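Local coordinates for protein transcriptional regulator, Crp/Fnr family (Eubacterium rectale ATCC 33656, PDB 3DV8) that probably regulates transcription as a Crp/Fnr-family factor, pairing a cyclic nucleotide-binding-type sensor domain with a helix-turn-helix domain that would bind DNA, at residues A[26-40]-A[92-106]. Numbering follows the deposited sequence.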
loop_
_atom_site.group_PDB
_atom_site.type_symbol
_atom_site.label_atom_id
_atom_site.label_comp_id
_atom_site.label_asym_id
_atom_site.label_seq_id
_atom_site.Cartn_x
_atom_site.Cartn_y
_atom_site.Cartn_z
ATOM N N LEU A 26 1.106 25.451 -16.459
ATOM C CA LEU A 26 1.766 24.210 -16.871
ATOM C C LEU A 26 3.249 24.478 -17.117
ATOM O O LEU A 26 3.589 25.421 -17.828
ATOM C CB LEU A 26 1.196 23.618 -18.177
ATOM C CG LEU A 26 -0.024 22.709 -18.193
ATOM C CD1 LEU A 26 -0.180 22.170 -19.618
ATOM C CD2 LEU A 26 0.113 21.555 -17.202
ATOM N N ILE A 27 4.103 23.642 -16.524
ATOM C CA ILE A 27 5.546 23.702 -16.714
ATOM C C ILE A 27 5.874 22.495 -17.587
ATOM O O ILE A 27 5.569 21.374 -17.195
ATOM C CB ILE A 27 6.333 23.598 -15.380
ATOM C CG1 ILE A 27 5.865 24.643 -14.360
ATOM C CG2 ILE A 27 7.831 23.761 -15.644
ATOM C CD1 ILE A 27 6.503 24.489 -12.990
ATOM N N THR A 28 6.429 22.731 -18.775
ATOM C CA THR A 28 6.889 21.658 -19.675
ATOM C C THR A 28 8.326 21.333 -19.270
ATOM O O THR A 28 9.112 22.242 -18.969
ATOM C CB THR A 28 6.842 22.085 -21.161
ATOM O OG1 THR A 28 5.482 22.330 -21.536
ATOM C CG2 THR A 28 7.438 20.998 -22.078
ATOM N N GLN A 29 8.674 20.049 -19.286
ATOM C CA GLN A 29 9.994 19.597 -18.836
ATOM C C GLN A 29 10.410 18.301 -19.512
ATOM O O GLN A 29 9.647 17.337 -19.484
ATOM C CB GLN A 29 9.926 19.373 -17.322
ATOM C CG GLN A 29 11.243 19.040 -16.624
ATOM C CD GLN A 29 11.087 18.724 -15.132
ATOM O OE1 GLN A 29 11.943 19.082 -14.328
ATOM N NE2 GLN A 29 10.007 18.041 -14.763
ATOM N N HIS A 30 11.590 18.307 -20.142
ATOM C CA HIS A 30 12.204 17.105 -20.709
ATOM C C HIS A 30 13.184 16.640 -19.628
ATOM O O HIS A 30 14.067 17.403 -19.226
ATOM C CB HIS A 30 12.930 17.377 -22.041
ATOM C CG HIS A 30 13.611 16.165 -22.619
ATOM N ND1 HIS A 30 12.918 15.122 -23.202
ATOM C CD2 HIS A 30 14.922 15.829 -22.693
ATOM C CE1 HIS A 30 13.770 14.196 -23.604
ATOM N NE2 HIS A 30 14.994 14.605 -23.315
ATOM N N VAL A 31 13.017 15.401 -19.167
ATOM C CA VAL A 31 13.829 14.805 -18.098
ATOM C C VAL A 31 14.652 13.656 -18.678
ATOM O O VAL A 31 14.077 12.735 -19.239
ATOM C CB VAL A 31 12.905 14.255 -16.965
ATOM C CG1 VAL A 31 13.716 13.770 -15.786
ATOM C CG2 VAL A 31 11.930 15.327 -16.506
ATOM N N LYS A 32 15.982 13.715 -18.562
ATOM C CA LYS A 32 16.856 12.631 -19.058
ATOM C C LYS A 32 16.810 11.439 -18.098
ATOM O O LYS A 32 16.526 11.610 -16.904
ATOM C CB LYS A 32 18.303 13.102 -19.279
ATOM C CG LYS A 32 18.439 14.142 -20.384
ATOM C CD LYS A 32 19.880 14.392 -20.786
ATOM C CE LYS A 32 19.968 15.467 -21.878
ATOM N NZ LYS A 32 21.322 15.564 -22.510
ATOM N N LYS A 33 17.093 10.245 -18.630
ATOM C CA LYS A 33 17.050 9.018 -17.833
ATOM C C LYS A 33 18.091 9.027 -16.727
ATOM O O LYS A 33 19.210 9.453 -16.957
ATOM C CB LYS A 33 17.168 7.742 -18.683
ATOM C CG LYS A 33 18.524 7.385 -19.266
ATOM C CD LYS A 33 18.443 6.075 -20.061
ATOM C CE LYS A 33 18.417 4.838 -19.185
ATOM N NZ LYS A 33 17.929 3.664 -19.970
ATOM N N GLY A 34 17.705 8.552 -15.547
ATOM C CA GLY A 34 18.553 8.570 -14.363
ATOM C C GLY A 34 18.329 9.783 -13.470
ATOM O O GLY A 34 18.912 9.836 -12.376
ATOM N N THR A 35 17.512 10.756 -13.909
ATOM C CA THR A 35 17.220 11.942 -13.100
ATOM C C THR A 35 16.148 11.600 -12.064
ATOM O O THR A 35 15.105 11.025 -12.404
ATOM C CB THR A 35 16.676 13.133 -13.932
ATOM O OG1 THR A 35 17.551 13.426 -15.025
ATOM C CG2 THR A 35 16.508 14.384 -13.064
ATOM N N ILE A 36 16.419 11.964 -10.810
ATOM C CA ILE A 36 15.464 11.852 -9.709
ATOM C C ILE A 36 14.640 13.158 -9.819
ATOM O O ILE A 36 15.207 14.245 -9.789
ATOM C CB ILE A 36 16.187 11.703 -8.337
ATOM C CG1 ILE A 36 17.058 10.432 -8.353
ATOM C CG2 ILE A 36 15.179 11.677 -7.185
ATOM C CD1 ILE A 36 17.770 10.099 -7.043
ATOM N N ILE A 37 13.329 13.029 -10.030
ATOM C CA ILE A 37 12.402 14.174 -10.163
ATOM C C ILE A 37 11.683 14.496 -8.847
ATOM O O ILE A 37 11.222 15.620 -8.651
ATOM C CB ILE A 37 11.419 13.995 -11.370
ATOM C CG1 ILE A 37 10.383 12.897 -11.134
ATOM C CG2 ILE A 37 12.218 13.725 -12.664
ATOM C CD1 ILE A 37 9.698 12.428 -12.405
ATOM N N HIS A 38 11.559 13.495 -7.972
ATOM C CA HIS A 38 11.020 13.652 -6.619
ATOM C C HIS A 38 11.834 12.773 -5.644
ATOM O O HIS A 38 12.079 11.598 -5.936
ATOM C CB HIS A 38 9.552 13.281 -6.579
ATOM C CG HIS A 38 8.937 13.490 -5.236
ATOM N ND1 HIS A 38 8.626 12.448 -4.393
ATOM C CD2 HIS A 38 8.639 14.625 -4.562
ATOM C CE1 HIS A 38 8.129 12.933 -3.273
ATOM N NE2 HIS A 38 8.130 14.249 -3.346
ATOM N N ASN A 39 12.246 13.348 -4.512
ATOM C CA ASN A 39 13.079 12.661 -3.518
ATOM C C ASN A 39 12.523 12.877 -2.117
ATOM O O ASN A 39 13.070 13.645 -1.331
ATOM C CB ASN A 39 14.543 13.146 -3.653
ATOM C CG ASN A 39 15.536 12.348 -2.797
ATOM O OD1 ASN A 39 15.361 11.151 -2.542
ATOM N ND2 ASN A 39 16.606 13.012 -2.381
ATOM N N GLY A 40 11.412 12.197 -1.838
ATOM C CA GLY A 40 10.732 12.243 -0.546
ATOM C C GLY A 40 10.303 13.640 -0.131
ATOM O O GLY A 40 9.859 14.423 -0.973
ATOM N N GLU A 92 7.492 8.497 2.484
ATOM C CA GLU A 92 8.225 9.132 1.403
ATOM C C GLU A 92 8.636 8.113 0.334
ATOM O O GLU A 92 8.855 6.933 0.624
ATOM C CB GLU A 92 9.357 10.056 1.902
ATOM C CG GLU A 92 10.027 9.689 3.209
ATOM C CD GLU A 92 11.109 10.665 3.643
ATOM O OE1 GLU A 92 11.276 11.746 3.034
ATOM O OE2 GLU A 92 11.807 10.322 4.619
ATOM N N VAL A 93 8.640 8.582 -0.911
ATOM C CA VAL A 93 8.991 7.785 -2.081
ATOM C C VAL A 93 9.954 8.582 -2.951
ATOM O O VAL A 93 9.967 9.820 -2.888
ATOM C CB VAL A 93 7.726 7.399 -2.922
ATOM C CG1 VAL A 93 6.737 6.588 -2.079
ATOM C CG2 VAL A 93 7.041 8.637 -3.524
ATOM N N THR A 94 10.763 7.867 -3.734
ATOM C CA THR A 94 11.676 8.469 -4.701
ATOM C C THR A 94 11.123 8.136 -6.096
ATOM O O THR A 94 10.759 6.986 -6.364
ATOM C CB THR A 94 13.129 7.993 -4.499
ATOM O OG1 THR A 94 13.552 8.373 -3.183
ATOM C CG2 THR A 94 14.081 8.627 -5.529
ATOM N N ILE A 95 11.022 9.159 -6.952
ATOM C CA ILE A 95 10.524 9.016 -8.326
ATOM C C ILE A 95 11.642 9.470 -9.260
ATOM O O ILE A 95 12.208 10.562 -9.064
ATOM C CB ILE A 95 9.240 9.837 -8.600
ATOM C CG1 ILE A 95 8.183 9.600 -7.498
ATOM C CG2 ILE A 95 8.668 9.462 -9.962
ATOM C CD1 ILE A 95 6.999 10.533 -7.561
ATOM N N GLU A 96 11.972 8.629 -10.245
ATOM C CA GLU A 96 13.024 8.936 -11.218
ATOM C C GLU A 96 12.662 8.478 -12.630
ATOM O O GLU A 96 11.845 7.566 -12.793
ATOM C CB GLU A 96 14.344 8.293 -10.775
ATOM C CG GLU A 96 14.368 6.763 -10.859
ATOM C CD GLU A 96 15.655 6.132 -10.358
ATOM O OE1 GLU A 96 16.428 6.782 -9.624
ATOM O OE2 GLU A 96 15.877 4.954 -10.697
ATOM N N ALA A 97 13.304 9.092 -13.629
ATOM C CA ALA A 97 13.093 8.757 -15.047
ATOM C C ALA A 97 13.924 7.530 -15.452
ATOM O O ALA A 97 15.156 7.570 -15.385
ATOM C CB ALA A 97 13.458 9.959 -15.946
ATOM N N GLU A 98 13.255 6.451 -15.858
ATOM C CA GLU A 98 13.938 5.240 -16.376
ATOM C C GLU A 98 14.345 5.352 -17.844
ATOM O O GLU A 98 15.224 4.618 -18.295
ATOM C CB GLU A 98 13.094 3.986 -16.187
ATOM C CG GLU A 98 13.094 3.496 -14.790
ATOM C CD GLU A 98 12.394 2.171 -14.676
ATOM O OE1 GLU A 98 11.193 2.086 -15.043
ATOM O OE2 GLU A 98 13.058 1.229 -14.203
ATOM N N LYS A 99 13.631 6.191 -18.587
ATOM C CA LYS A 99 13.949 6.552 -19.966
ATOM C C LYS A 99 13.774 8.057 -20.026
ATOM O O LYS A 99 13.222 8.644 -19.074
ATOM C CB LYS A 99 13.001 5.858 -20.933
ATOM C CG LYS A 99 13.143 4.335 -20.932
ATOM C CD LYS A 99 12.227 3.712 -21.977
ATOM C CE LYS A 99 12.500 2.234 -22.164
ATOM N NZ LYS A 99 12.117 1.462 -20.985
ATOM N N ASP A 100 14.270 8.689 -21.098
ATOM C CA ASP A 100 14.102 10.144 -21.293
ATOM C C ASP A 100 12.611 10.415 -21.348
ATOM O O ASP A 100 11.918 9.777 -22.138
ATOM C CB ASP A 100 14.751 10.638 -22.589
ATOM C CG ASP A 100 16.265 10.640 -22.537
ATOM O OD1 ASP A 100 16.868 10.233 -21.519
ATOM O OD2 ASP A 100 16.859 11.065 -23.547
ATOM N N THR A 101 12.126 11.330 -20.512
ATOM C CA THR A 101 10.690 11.573 -20.383
ATOM C C THR A 101 10.264 13.035 -20.555
ATOM O O THR A 101 10.898 13.941 -20.014
ATOM C CB THR A 101 10.196 11.045 -19.019
ATOM O OG1 THR A 101 10.618 9.683 -18.866
ATOM C CG2 THR A 101 8.675 11.117 -18.917
ATOM N N ASP A 102 9.193 13.233 -21.326
ATOM C CA ASP A 102 8.558 14.538 -21.529
ATOM C C ASP A 102 7.359 14.596 -20.584
ATOM O O ASP A 102 6.425 13.803 -20.722
ATOM C CB ASP A 102 8.091 14.708 -22.976
ATOM C CG ASP A 102 9.238 14.808 -23.942
ATOM O OD1 ASP A 102 10.180 15.583 -23.667
ATOM O OD2 ASP A 102 9.184 14.139 -24.995
ATOM N N LEU A 103 7.416 15.533 -19.632
ATOM C CA LEU A 103 6.388 15.730 -18.609
ATOM C C LEU A 103 5.774 17.124 -18.675
ATOM O O LEU A 103 6.372 18.063 -19.197
ATOM C CB LEU A 103 6.991 15.626 -17.191
ATOM C CG LEU A 103 7.657 14.381 -16.621
ATOM C CD1 LEU A 103 8.885 13.994 -17.413
ATOM C CD2 LEU A 103 8.067 14.669 -15.183
ATOM N N TRP A 104 4.563 17.207 -18.136
ATOM C CA TRP A 104 3.899 18.460 -17.812
ATOM C C TRP A 104 3.773 18.395 -16.295
ATOM O O TRP A 104 3.504 17.312 -15.747
ATOM C CB TRP A 104 2.498 18.570 -18.395
ATOM C CG TRP A 104 2.441 18.830 -19.830
ATOM C CD1 TRP A 104 2.812 19.970 -20.458
ATOM C CD2 TRP A 104 1.915 17.961 -20.832
ATOM N NE1 TRP A 104 2.579 19.862 -21.807
ATOM C CE2 TRP A 104 2.025 18.637 -22.065
ATOM C CE3 TRP A 104 1.368 16.667 -20.812
ATOM C CZ2 TRP A 104 1.610 18.063 -23.280
ATOM C CZ3 TRP A 104 0.954 16.089 -22.024
ATOM C CH2 TRP A 104 1.078 16.793 -23.240
ATOM N N ILE A 105 3.978 19.530 -15.628
ATOM C CA ILE A 105 3.821 19.633 -14.180
ATOM C C ILE A 105 2.705 20.644 -13.869
ATOM O O ILE A 105 2.724 21.762 -14.380
ATOM C CB ILE A 105 5.116 20.071 -13.464
ATOM C CG1 ILE A 105 6.332 19.265 -13.956
ATOM C CG2 ILE A 105 4.934 19.934 -11.938
ATOM C CD1 ILE A 105 7.626 19.591 -13.217
ATOM N N ILE A 106 1.715 20.220 -13.085
ATOM C CA ILE A 106 0.666 21.097 -12.577
ATOM C C ILE A 106 1.187 21.419 -11.174
ATOM O O ILE A 106 1.277 20.500 -10.361
ATOM C CB ILE A 106 -0.716 20.400 -12.472
ATOM C CG1 ILE A 106 -1.177 19.875 -13.835
ATOM C CG2 ILE A 106 -1.762 21.371 -11.893
ATOM C CD1 ILE A 106 -2.462 19.074 -13.758
HETATM O O HOH W 1 17.647 13.761 -23.974
#
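Ile-95 O takes two backbone donors, Ile-37 N at 2.9 Å and His-38 N at 3.2 Å, the mark of a classic beta bulge. The bulge shifts the register by one residue where the 26-40 chain turns its corner. Within it Ile-95 N bonds back to His-38 O, and the shifted register continues with Asn-39 beside Thr-94. Gly-34 N, in the type II turn from Lys-32 to Thr-35, bonds almost straight to Ala-97 O (2.7 Å), and Asp-100 OD1 receives Lys-33 N on its anti side, somewhat out of the carboxylate plane. On the outer face, His-30 ND1 donates to Asp-102 OD1 (2.8 Å); the carboxylate lies at the ring edge but is met from above its own plane. CG of His-30 stands opposite the backbone N (chi1 178°), which carries the ring over toward Asp-102, while one water joins NE2 to Asp-100 OD2. With Asp-102 replaced by an alanine, ND1 would probably lose its acceptor and the imidazole, held then through the water at NE2, would be freer to turn. Further along this face Leu-26 CD1 rests off-centre over the five-membered ring of Trp-104, a CH-pi contact. The inner face is largely apolar here: Leu-103 presents CD1 to Val-31 CG2 and CD2 to Ile-37 CD1 (3.9 Å), and Ile-37 CD1 also meets Ile-95 CG2. These two linked strand pairs belong to the cupin-type jelly roll of a cyclic nucleotide-binding domain: 27-31 edges one sheet beside 101-107, and 36-39 edges the other beside 94-97. Leu-48 of strand 46-50 and Leu-55 of strand 55-60 pack against Ile-37 between the sheets, and helix 108-117 follows directly from strand 101-107.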